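Local coordinates for major capsid protein (Paramecium bursaria Chlorella virus 1, PDB 5TIP) that self-assembles as trimers into the large icosahedral capsid of a chlorovirus, forming the bulk of its protein shell, at residues T44-V49 against K54-I59; D94-L97 against Q102-D105. One frame throughout, in Å; residues are numbered along the deposited sequence.

Interaction 1 (T44-V49 against K54-I59)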
ATOM      1  N   THR A  44      26.943  23.182  -2.999  1.00 31.63           N
ATOM      2  CA  THR A  44      28.277  23.124  -3.580  1.00 33.55           C
ATOM      3  C   THR A  44      28.994  21.883  -3.064  1.00 32.18           C
ATOM      4  O   THR A  44      29.060  21.657  -1.851  1.00 33.40           O
ATOM      5  CB  THR A  44      29.075  24.383  -3.233  1.00 36.39           C
ATOM      6  OG1 THR A  44      28.388  25.540  -3.726  1.00 37.32           O
ATOM      7  CG2 THR A  44      30.463  24.323  -3.854  1.00 35.11           C
ATOM      8  N   ILE A  45      29.520  21.080  -3.983  1.00 32.27           N
ATOM      9  CA  ILE A  45      30.231  19.854  -3.643  1.00 34.13           C
ATOM     10  C   ILE A  45      31.724  20.150  -3.638  1.00 38.67           C
ATOM     11  O   ILE A  45      32.271  20.645  -4.631  1.00 42.93           O
ATOM     12  CB  ILE A  45      29.891  18.723  -4.628  1.00 34.44           C
ATOM     13  CG1 ILE A  45      28.397  18.399  -4.571  1.00 29.27           C
ATOM     14  CG2 ILE A  45      30.716  17.482  -4.319  1.00 35.37           C
ATOM     15  CD1 ILE A  45      27.983  17.263  -5.480  1.00 27.05           C
ATOM     16  N   ASN A  46      32.382  19.846  -2.522  1.00 39.59           N
ATOM     17  CA  ASN A  46      33.815  20.057  -2.366  1.00 41.64           C
ATOM     18  C   ASN A  46      34.556  18.756  -2.638  1.00 38.16           C
ATOM     19  O   ASN A  46      34.233  17.717  -2.054  1.00 38.37           O
ATOM     20  CB  ASN A  46      34.142  20.569  -0.962  1.00 47.02           C
ATOM     21  CG  ASN A  46      33.539  21.935  -0.681  1.00 50.50           C
ATOM     22  OD1 ASN A  46      32.781  22.107   0.274  1.00 49.91           O
ATOM     23  ND2 ASN A  46      33.873  22.912  -1.516  1.00 51.17           N
ATOM     24  N   GLY A  47      35.540  18.814  -3.523  1.00 36.51           N
ATOM     25  CA  GLY A  47      36.308  17.648  -3.905  1.00 36.25           C
ATOM     26  C   GLY A  47      36.056  17.248  -5.350  1.00 38.29           C
ATOM     27  O   GLY A  47      35.199  17.795  -6.047  1.00 41.62           O
ATOM     28  N   SER A  48      36.845  16.275  -5.795  1.00 37.90           N
ATOM     29  CA  SER A  48      36.745  15.757  -7.152  1.00 36.16           C
ATOM     30  C   SER A  48      35.793  14.568  -7.167  1.00 34.83           C
ATOM     31  O   SER A  48      36.068  13.536  -6.545  1.00 36.51           O
ATOM     32  CB  SER A  48      38.120  15.351  -7.679  1.00 40.42           C
ATOM     33  OG  SER A  48      38.978  16.474  -7.766  1.00 46.46           O
ATOM     34  N   VAL A  49      34.675  14.715  -7.877  1.00 32.62           N
ATOM     35  CA  VAL A  49      33.707  13.633  -7.986  1.00 31.74           C
ATOM     36  C   VAL A  49      34.252  12.560  -8.916  1.00 32.84           C
ATOM     37  O   VAL A  49      34.680  12.848 -10.042  1.00 36.21           O
ATOM     38  CB  VAL A  49      32.353  14.166  -8.475  1.00 32.39           C
ATOM     39  CG1 VAL A  49      31.402  13.016  -8.754  1.00 30.37           C
ATOM     40  CG2 VAL A  49      31.760  15.114  -7.446  1.00 35.17           C
ATOM     41  N   LYS A  54      36.204  10.773  -2.121  1.00 29.49           N
ATOM     42  CA  LYS A  54      35.451  11.331  -1.005  1.00 32.37           C
ATOM     43  C   LYS A  54      35.174  12.803  -1.275  1.00 33.99           C
ATOM     44  O   LYS A  54      36.105  13.582  -1.509  1.00 35.86           O
ATOM     45  CB  LYS A  54      36.197  11.163   0.319  1.00 32.41           C
ATOM     46  CG  LYS A  54      36.347   9.725   0.779  1.00 34.31           C
ATOM     47  CD  LYS A  54      37.044   9.658   2.127  1.00 40.27           C
ATOM     48  CE  LYS A  54      37.123   8.229   2.642  1.00 45.24           C
ATOM     49  NZ  LYS A  54      35.778   7.628   2.846  1.00 50.25           N
ATOM     50  N   VAL A  55      33.896  13.175  -1.254  1.00 32.32           N
ATOM     51  CA  VAL A  55      33.472  14.557  -1.419  1.00 31.09           C
ATOM     52  C   VAL A  55      32.622  14.941  -0.217  1.00 29.61           C
ATOM     53  O   VAL A  55      32.096  14.088   0.503  1.00 27.26           O
ATOM     54  CB  VAL A  55      32.695  14.776  -2.732  1.00 29.92           C
ATOM     55  CG1 VAL A  55      33.587  14.498  -3.930  1.00 29.02           C
ATOM     56  CG2 VAL A  55      31.464  13.888  -2.767  1.00 28.98           C
ATOM     57  N   SER A  56      32.494  16.247   0.003  1.00 31.00           N
ATOM     58  CA  SER A  56      31.740  16.753   1.139  1.00 30.58           C
ATOM     59  C   SER A  56      30.920  17.960   0.711  1.00 30.70           C
ATOM     60  O   SER A  56      31.160  18.565  -0.335  1.00 34.26           O
ATOM     61  CB  SER A  56      32.658  17.131   2.308  1.00 35.26           C
ATOM     62  OG  SER A  56      33.518  18.199   1.955  1.00 39.00           O
ATOM     63  N   THR A  57      29.942  18.303   1.547  1.00 31.53           N
ATOM     64  CA  THR A  57      29.061  19.436   1.306  1.00 33.25           C
ATOM     65  C   THR A  57      28.755  20.120   2.627  1.00 33.50           C
ATOM     66  O   THR A  57      28.381  19.457   3.598  1.00 33.68           O
ATOM     67  CB  THR A  57      27.758  18.991   0.628  1.00 37.24           C
ATOM     68  OG1 THR A  57      27.979  18.813  -0.777  1.00 40.44           O
ATOM     69  CG2 THR A  57      26.654  20.016   0.842  1.00 37.22           C
ATOM     70  N   GLN A  58      28.902  21.441   2.658  1.00 32.94           N
ATOM     71  CA  GLN A  58      28.475  22.252   3.791  1.00 32.02           C
ATOM     72  C   GLN A  58      27.135  22.881   3.439  1.00 29.77           C
ATOM     73  O   GLN A  58      27.037  23.630   2.460  1.00 29.87           O
ATOM     74  CB  GLN A  58      29.503  23.334   4.120  1.00 36.98           C
ATOM     75  CG  GLN A  58      29.165  24.138   5.369  1.00 40.77           C
ATOM     76  CD  GLN A  58      30.124  25.289   5.606  1.00 48.26           C
ATOM     77  OE1 GLN A  58      31.131  25.142   6.299  1.00 51.05           O
ATOM     78  NE2 GLN A  58      29.812  26.446   5.033  1.00 52.62           N
ATOM     79  N   ILE A  59      26.105  22.566   4.226  1.00 30.66           N
ATOM     80  CA  ILE A  59      24.762  23.040   3.915  1.00 28.82           C
ATOM     81  C   ILE A  59      24.746  24.558   3.993  1.00 32.49           C
ATOM     82  O   ILE A  59      24.987  25.144   5.055  1.00 34.13           O
ATOM     83  CB  ILE A  59      23.731  22.421   4.865  1.00 27.25           C
ATOM     84  CG1 ILE A  59      23.828  20.896   4.848  1.00 25.11           C
ATOM     85  CG2 ILE A  59      22.326  22.866   4.487  1.00 27.13           C
ATOM     86  CD1 ILE A  59      23.614  20.284   3.487  1.00 26.04           C
TER
HETATM   87  O   HOH W   1      26.356  24.431  -0.290  1.00 40.45           O
HETATM   88  O   HOH W   2      29.970  22.828   0.332  1.00 49.68           O
HETATM   89  O   HOH W   3      37.646  14.021  -3.804  1.00 34.42           O
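Val55 lies across Ile45, its CB 3.7 Å from Ile45 CG2, while its CG1 reaches out to Val49 CG2 at 4.0 Å. The two methyls divide the work. CG1 stands beside the backbone N of Val55 (chi1 -63°), where it touches Val49 and lies near Ser48 O; CG2, between N and carbonyl carbon, is turned to Ile45. Ile45 in turn presents CG2, the branch anti to its own N, to this valine, and its CG1 comes within 3.8 Å of Thr57 OG1. Met201 of strand 200-210 touches both Ile45 and Val49, and Phe176 of strand 172-178 packs on Val55; the apolar patch thus lies between these two strands, consistent with the space between the two sheets of a jelly roll.

The backbones meet in a single antiparallel hydrogen-bonded pair, Asn46 with Ser56. Asn46 N donates to Ser56 O at 2.8 Å and Ser56 N to Asn46 O at 3.1 Å. On both sides of the pair water takes over. One molecule spans Thr44 N and Gln58 O. A second accepts from Gln58 N and donates to both Thr44 O and Asn46 OD1, the latter at 2.9 Å, thereby tying the Asn46 amide to the backbones. A third bridges Ser48 N and Lys54 O, just past Gly47, where a positive phi of 112° turns the chain.

The loop thus runs along the edge of strand 54-58, whose other edge pairs with strand 172-178. Two direct bonds flanked by water bridges, next to a small apolar cluster, imply an attachment in which the loop and bound water between them supply partners for several backbone groups of the strand edge, without a full additional strand.

Interaction 2 (D94-L97 against Q102-D105)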
ATOM      1  N   ASP A  94      28.901   5.516   1.467  1.00 28.97           N
ATOM      2  CA  ASP A  94      28.515   5.922   2.810  1.00 31.09           C
ATOM      3  C   ASP A  94      28.318   7.429   2.831  1.00 30.49           C
ATOM      4  O   ASP A  94      28.925   8.160   2.042  1.00 33.09           O
ATOM      5  CB  ASP A  94      29.546   5.492   3.866  1.00 33.86           C
ATOM      6  CG  ASP A  94      30.945   6.012   3.580  1.00 39.54           C
ATOM      7  OD1 ASP A  94      31.183   7.225   3.752  1.00 42.25           O
ATOM      8  OD2 ASP A  94      31.813   5.197   3.199  1.00 41.19           O
ATOM      9  N   VAL A  95      27.458   7.883   3.739  1.00 27.26           N
ATOM     10  CA  VAL A  95      27.163   9.300   3.910  1.00 24.37           C
ATOM     11  C   VAL A  95      27.100   9.595   5.403  1.00 23.04           C
ATOM     12  O   VAL A  95      26.457   8.863   6.161  1.00 22.88           O
ATOM     13  CB  VAL A  95      25.853   9.706   3.202  1.00 24.95           C
ATOM     14  CG1 VAL A  95      24.725   8.748   3.556  1.00 26.50           C
ATOM     15  CG2 VAL A  95      25.480  11.142   3.540  1.00 25.18           C
ATOM     16  N   GLU A  96      27.794  10.649   5.826  1.00 25.63           N
ATOM     17  CA  GLU A  96      27.929  11.011   7.230  1.00 24.68           C
ATOM     18  C   GLU A  96      27.326  12.387   7.468  1.00 25.91           C
ATOM     19  O   GLU A  96      27.615  13.331   6.725  1.00 30.46           O
ATOM     20  CB  GLU A  96      29.401  11.001   7.649  1.00 28.30           C
ATOM     21  CG  GLU A  96      29.649  11.360   9.101  1.00 30.28           C
ATOM     22  CD  GLU A  96      31.125  11.440   9.424  1.00 32.97           C
ATOM     23  OE1 GLU A  96      31.945  11.291   8.495  1.00 35.37           O
ATOM     24  OE2 GLU A  96      31.468  11.658  10.604  1.00 36.37           O
ATOM     25  N   LEU A  97      26.491  12.497   8.497  1.00 23.39           N
ATOM     26  CA  LEU A  97      25.887  13.762   8.893  1.00 24.34           C
ATOM     27  C   LEU A  97      26.660  14.343  10.071  1.00 24.54           C
ATOM     28  O   LEU A  97      26.899  13.651  11.064  1.00 29.30           O
ATOM     29  CB  LEU A  97      24.416  13.574   9.265  1.00 22.84           C
ATOM     30  CG  LEU A  97      23.727  14.817   9.831  1.00 25.00           C
ATOM     31  CD1 LEU A  97      23.599  15.888   8.759  1.00 23.94           C
ATOM     32  CD2 LEU A  97      22.369  14.466  10.415  1.00 23.27           C
ATOM     33  N   GLN A 102      30.606  17.464  14.961  1.00 29.34           N
ATOM     34  CA  GLN A 102      30.225  16.249  15.666  1.00 27.94           C
ATOM     35  C   GLN A 102      29.358  15.391  14.756  1.00 26.52           C
ATOM     36  O   GLN A 102      28.384  15.885  14.177  1.00 28.10           O
ATOM     37  CB  GLN A 102      29.464  16.588  16.949  1.00 30.36           C
ATOM     38  CG  GLN A 102      30.165  17.619  17.816  1.00 35.51           C
ATOM     39  CD  GLN A 102      31.556  17.189  18.227  1.00 40.18           C
ATOM     40  OE1 GLN A 102      31.776  16.042  18.613  1.00 42.65           O
ATOM     41  NE2 GLN A 102      32.510  18.109  18.137  1.00 40.15           N
ATOM     42  N   ARG A 103      29.703  14.111  14.640  1.00 27.52           N
ATOM     43  CA  ARG A 103      28.910  13.199  13.827  1.00 25.75           C
ATOM     44  C   ARG A 103      27.561  12.946  14.488  1.00 28.72           C
ATOM     45  O   ARG A 103      27.493  12.532  15.649  1.00 30.74           O
ATOM     46  CB  ARG A 103      29.649  11.879  13.623  1.00 24.08           C
ATOM     47  CG  ARG A 103      28.827  10.828  12.897  1.00 21.82           C
ATOM     48  CD  ARG A 103      29.494   9.466  12.943  1.00 25.00           C
ATOM     49  NE  ARG A 103      30.749   9.437  12.200  1.00 28.64           N
ATOM     50  CZ  ARG A 103      31.483   8.343  12.024  1.00 32.08           C
ATOM     51  NH1 ARG A 103      31.084   7.188  12.539  1.00 34.91           N
ATOM     52  NH2 ARG A 103      32.614   8.403  11.335  1.00 32.00           N
ATOM     53  N   ILE A 104      26.487  13.184  13.741  1.00 26.38           N
ATOM     54  CA  ILE A 104      25.141  12.911  14.234  1.00 22.89           C
ATOM     55  C   ILE A 104      24.673  11.525  13.815  1.00 23.42           C
ATOM     56  O   ILE A 104      24.044  10.810  14.598  1.00 23.84           O
ATOM     57  CB  ILE A 104      24.178  14.006  13.741  1.00 23.03           C
ATOM     58  CG1 ILE A 104      24.719  15.386  14.113  1.00 20.71           C
ATOM     59  CG2 ILE A 104      22.792  13.805  14.325  1.00 25.68           C
ATOM     60  CD1 ILE A 104      24.917  15.585  15.598  1.00 22.81           C
ATOM     61  N   ASP A 105      24.981  11.127  12.584  1.00 24.07           N
ATOM     62  CA  ASP A 105      24.599   9.818  12.076  1.00 25.56           C
ATOM     63  C   ASP A 105      25.467   9.515  10.866  1.00 25.84           C
ATOM     64  O   ASP A 105      26.028  10.419  10.242  1.00 26.87           O
ATOM     65  CB  ASP A 105      23.111   9.776  11.710  1.00 29.46           C
ATOM     66  CG  ASP A 105      22.557   8.367  11.686  1.00 35.08           C
ATOM     67  OD1 ASP A 105      23.311   7.424  12.004  1.00 37.67           O
ATOM     68  OD2 ASP A 105      21.364   8.205  11.350  1.00 36.62           O
TER
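Leu97, the residue most deeply engaged, grips the opposite strand by backbone and side chain together. Its N donates to Asp105 O at 2.8 Å and its O accepts from Ile104 N at 2.7 Å. The same oxygen receives a weaker CA-H contact from Arg103. With CG anti to the backbone N (chi1 174°), the leucine sends CD2 to within 3.8 Å of Ile104 CB, and Phe153 packs against both residues.

Because Ile104 and Asp105 together face Leu97, the hairpin of strands 92-99 and 102-108 carries a classic beta bulge at the edge of a jelly-roll sheet. The two short segments cross at 118°, well away from strict antiparallel alignment.

Asp105 gives only its main chain to this pairing. Its carboxylate leads elsewhere, with OD2 hydrogen-bonded to His107 NE2 and OD1 to Leu230 N on strand 223-237, so that the bulged strand is also tied to a later part of the chain.

Glu96 supplies the charged element. An extended side chain carries OE2 to Arg103 NE, 2.8 Å away, in a salt bridge with a fairly straight N-H...O angle of 163°. The oxygen lies at the guanidinium edge, near its plane, yet the donor approaches from above the carboxylate, the two flat groups being almost perpendicular; NH2 stays farther from OE2, at 3.5 Å.

In the fold
Interactions 1 and 2 sit at the two outer strands of one four-stranded antiparallel sheet, 54-58 and 102-108, with strands 172-178 and 92-99 between them; their centres are 14 Å apart and they do not touch. At one border within this chain a loop is laid against the strand, and at the other lies a bulged hairpin. Interaction 1 lies farther from the centre of the chain, and water shares in its polar bonding. Interaction 2 is nearer that centre, with more of its residues buried, and combines direct backbone bonds with a salt bridge on its more exposed side. In both, aliphatic side chains pack on neighbouring elements: strand 200-210 in the first, helix 153-156 in the second.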